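Local coordinates for protein insect group II chitinase (Ostrinia furnacalis, PDB 5Y2C) that probably hydrolyses chitin as a family 18 glycoside hydrolase, here in a catalytic domain carrying an engineered mutation and holding a bound chito-oligosaccharide, at residues F3-Y8 / T365-L370. Sequence-based numbering, arbitrary orientation.
Sequences FKVVCY and TINHVL. With NAG (2-acetamido-2-deoxy-beta-D-glucopyranose), chain C.
V5 of strand 4-8 packs on I366, N367 and L370 of helix 365-370, whose axis runs nearly antiparallel to the strand (161°) at a closest approach of 9.3 Å. V5 presents both methyls: CG2 meets L370 CD1 at 4.1 Å and I366 CG2 at 4.2 Å, while CG1, set anti to the backbone N (chi1 177°), lies 3.8 Å from N367 ND2. The N367 carboxamide makes no hydrogen bond to the strand; ND2 donates to L31 O and L363 O, OD1 is hydrogen-bonded to R371 NH1, and together these bonds probably hold the carboxamide beside V5. L370 crosses F3 at about a right angle, CB against CB at 3.8 Å, and its CD2 sits over one ring face, 4.0 Å above the plane and offset toward the rim. With no direct hydrogen bond joining the segments, one water bridges them, accepting from F3 N (2.9 Å) and donating to L370 O. In this TIM barrel, strand 4-10 pairs in parallel with strands 34-42 and 339-343; the C-terminal helix covers its outer side, I366 and L370 also touching S340, and helix 322-334 touches F3 and V369 there. On the strand's other side, Y8 lines the glycan pocket, touching NAG C8, its OH hydrogen-bonded to D121 OD2.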
loop_
_atom_site.group_PDB
_atom_site.type_symbol
_atom_site.label_atom_id
_atom_site.label_comp_id
_atom_site.label_asym_id
_atom_site.label_seq_id
_atom_site.Cartn_x
_atom_site.Cartn_y
_atom_site.Cartn_z
ATOM N N PHE A 3 -0.527 -1.489 18.388
ATOM C CA PHE A 3 -0.704 -1.749 16.965
ATOM C C PHE A 3 -0.609 -0.434 16.211
ATOM O O PHE A 3 -1.159 0.587 16.642
ATOM C CB PHE A 3 -2.049 -2.445 16.654
ATOM C CG PHE A 3 -2.164 -3.834 17.238
ATOM C CD1 PHE A 3 -1.448 -4.900 16.693
ATOM C CD2 PHE A 3 -2.970 -4.073 18.341
ATOM C CE1 PHE A 3 -1.532 -6.172 17.242
ATOM C CE2 PHE A 3 -3.056 -5.344 18.886
ATOM C CZ PHE A 3 -2.339 -6.391 18.335
ATOM N N LYS A 4 0.115 -0.458 15.101
ATOM C CA LYS A 4 0.232 0.696 14.224
ATOM C C LYS A 4 -0.870 0.673 13.169
ATOM O O LYS A 4 -1.337 -0.390 12.751
ATOM C CB LYS A 4 1.605 0.716 13.540
ATOM C CG LYS A 4 2.783 0.919 14.477
ATOM C CD LYS A 4 4.103 0.772 13.711
ATOM C CE LYS A 4 5.288 1.136 14.594
ATOM N NZ LYS A 4 5.543 0.089 15.598
ATOM N N VAL A 5 -1.298 1.866 12.757
ATOM C CA VAL A 5 -2.140 2.046 11.581
ATOM C C VAL A 5 -1.382 3.010 10.676
ATOM O O VAL A 5 -1.406 4.225 10.895
ATOM C CB VAL A 5 -3.542 2.568 11.924
ATOM C CG1 VAL A 5 -4.350 2.793 10.647
ATOM C CG2 VAL A 5 -4.275 1.599 12.844
ATOM N N VAL A 6 -0.687 2.467 9.671
ATOM C CA VAL A 6 0.173 3.238 8.776
ATOM C C VAL A 6 -0.658 3.664 7.570
ATOM O O VAL A 6 -1.131 2.821 6.802
ATOM C CB VAL A 6 1.402 2.419 8.338
ATOM C CG1 VAL A 6 2.261 3.202 7.362
ATOM C CG2 VAL A 6 2.242 1.961 9.543
ATOM N N CYS A 7 -0.843 4.970 7.408
ATOM C CA CYS A 7 -1.689 5.526 6.364
ATOM C C CYS A 7 -0.827 6.123 5.276
ATOM O O CYS A 7 0.033 6.962 5.561
ATOM C CB CYS A 7 -2.603 6.615 6.915
ATOM S SG CYS A 7 -3.709 6.132 8.248
ATOM N N TYR A 8 -1.073 5.720 4.032
ATOM C CA TYR A 8 -0.397 6.326 2.898
ATOM C C TYR A 8 -1.244 7.491 2.400
ATOM O O TYR A 8 -2.429 7.322 2.085
ATOM C CB TYR A 8 -0.152 5.288 1.809
ATOM C CG TYR A 8 1.082 4.468 2.101
ATOM C CD1 TYR A 8 1.008 3.311 2.866
ATOM C CD2 TYR A 8 2.333 4.878 1.657
ATOM C CE1 TYR A 8 2.142 2.572 3.143
ATOM C CE2 TYR A 8 3.459 4.151 1.935
ATOM C CZ TYR A 8 3.362 3.002 2.674
ATOM O OH TYR A 8 4.497 2.286 2.944
ATOM N N THR A 365 -12.899 1.188 10.283
ATOM C CA THR A 365 -12.996 -0.220 10.642
ATOM C C THR A 365 -11.667 -0.744 11.188
ATOM O O THR A 365 -11.638 -1.436 12.215
ATOM C CB THR A 365 -13.429 -1.026 9.422
ATOM O OG1 THR A 365 -14.767 -0.661 9.038
ATOM C CG2 THR A 365 -13.391 -2.497 9.740
ATOM N N ILE A 366 -10.551 -0.404 10.527
ATOM C CA ILE A 366 -9.238 -0.878 10.964
ATOM C C ILE A 366 -8.878 -0.277 12.318
ATOM O O ILE A 366 -8.409 -0.983 13.222
ATOM C CB ILE A 366 -8.181 -0.547 9.891
ATOM C CG1 ILE A 366 -8.451 -1.343 8.616
ATOM C CG2 ILE A 366 -6.745 -0.735 10.417
ATOM C CD1 ILE A 366 -7.607 -0.908 7.442
ATOM N N ASN A 367 -9.115 1.033 12.487
ATOM C CA ASN A 367 -8.845 1.681 13.762
ATOM C C ASN A 367 -9.693 1.097 14.880
ATOM O O ASN A 367 -9.234 0.996 16.022
ATOM C CB ASN A 367 -9.095 3.176 13.638
ATOM C CG ASN A 367 -7.895 3.916 13.120
ATOM O OD1 ASN A 367 -7.054 4.369 13.896
ATOM N ND2 ASN A 367 -7.799 4.044 11.805
ATOM N N HIS A 368 -10.920 0.702 14.561
ATOM C CA HIS A 368 -11.786 0.077 15.545
ATOM C C HIS A 368 -11.174 -1.211 16.078
ATOM O O HIS A 368 -11.140 -1.436 17.295
ATOM C CB HIS A 368 -13.150 -0.184 14.904
ATOM C CG HIS A 368 -14.058 -1.032 15.733
ATOM N ND1 HIS A 368 -14.557 -0.624 16.948
ATOM C CD2 HIS A 368 -14.559 -2.269 15.516
ATOM C CE1 HIS A 368 -15.330 -1.575 17.442
ATOM N NE2 HIS A 368 -15.347 -2.584 16.591
ATOM N N VAL A 369 -10.628 -2.038 15.188
ATOM C CA VAL A 369 -10.106 -3.337 15.599
ATOM C C VAL A 369 -8.767 -3.184 16.309
ATOM O O VAL A 369 -8.513 -3.839 17.325
ATOM C CB VAL A 369 -9.982 -4.266 14.381
ATOM C CG1 VAL A 369 -9.250 -5.539 14.775
ATOM C CG2 VAL A 369 -11.340 -4.558 13.791
ATOM N N LEU A 370 -7.883 -2.343 15.783
ATOM C CA LEU A 370 -6.523 -2.286 16.293
ATOM C C LEU A 370 -6.330 -1.266 17.400
ATOM O O LEU A 370 -5.402 -1.427 18.206
ATOM C CB LEU A 370 -5.545 -1.971 15.164
ATOM C CG LEU A 370 -5.500 -2.991 14.030
ATOM C CD1 LEU A 370 -4.522 -2.540 12.959
ATOM C CD2 LEU A 370 -5.166 -4.401 14.553
HETATM C C1 NAG C . 2.238 -0.398 -4.576
HETATM C C2 NAG C . 2.824 0.982 -4.370
HETATM C C3 NAG C . 2.064 2.082 -5.102
HETATM C C4 NAG C . 0.815 1.664 -5.860
HETATM C C5 NAG C . 0.059 0.750 -4.918
HETATM C C6 NAG C . -1.190 0.148 -5.484
HETATM C C7 NAG C . 4.034 1.509 -2.365
HETATM C C8 NAG C . 3.886 1.782 -0.929
HETATM N N2 NAG C . 2.925 1.337 -2.989
HETATM O O3 NAG C . 2.967 2.717 -5.949
HETATM O O4 NAG C . 0.056 2.752 -6.204
HETATM O O5 NAG C . 0.865 -0.308 -4.434
HETATM O O6 NAG C . -0.955 -0.438 -6.711
HETATM O O7 NAG C . 5.080 1.475 -2.876
HETATM O O HOH W 1 -3.036 -0.479 19.451
#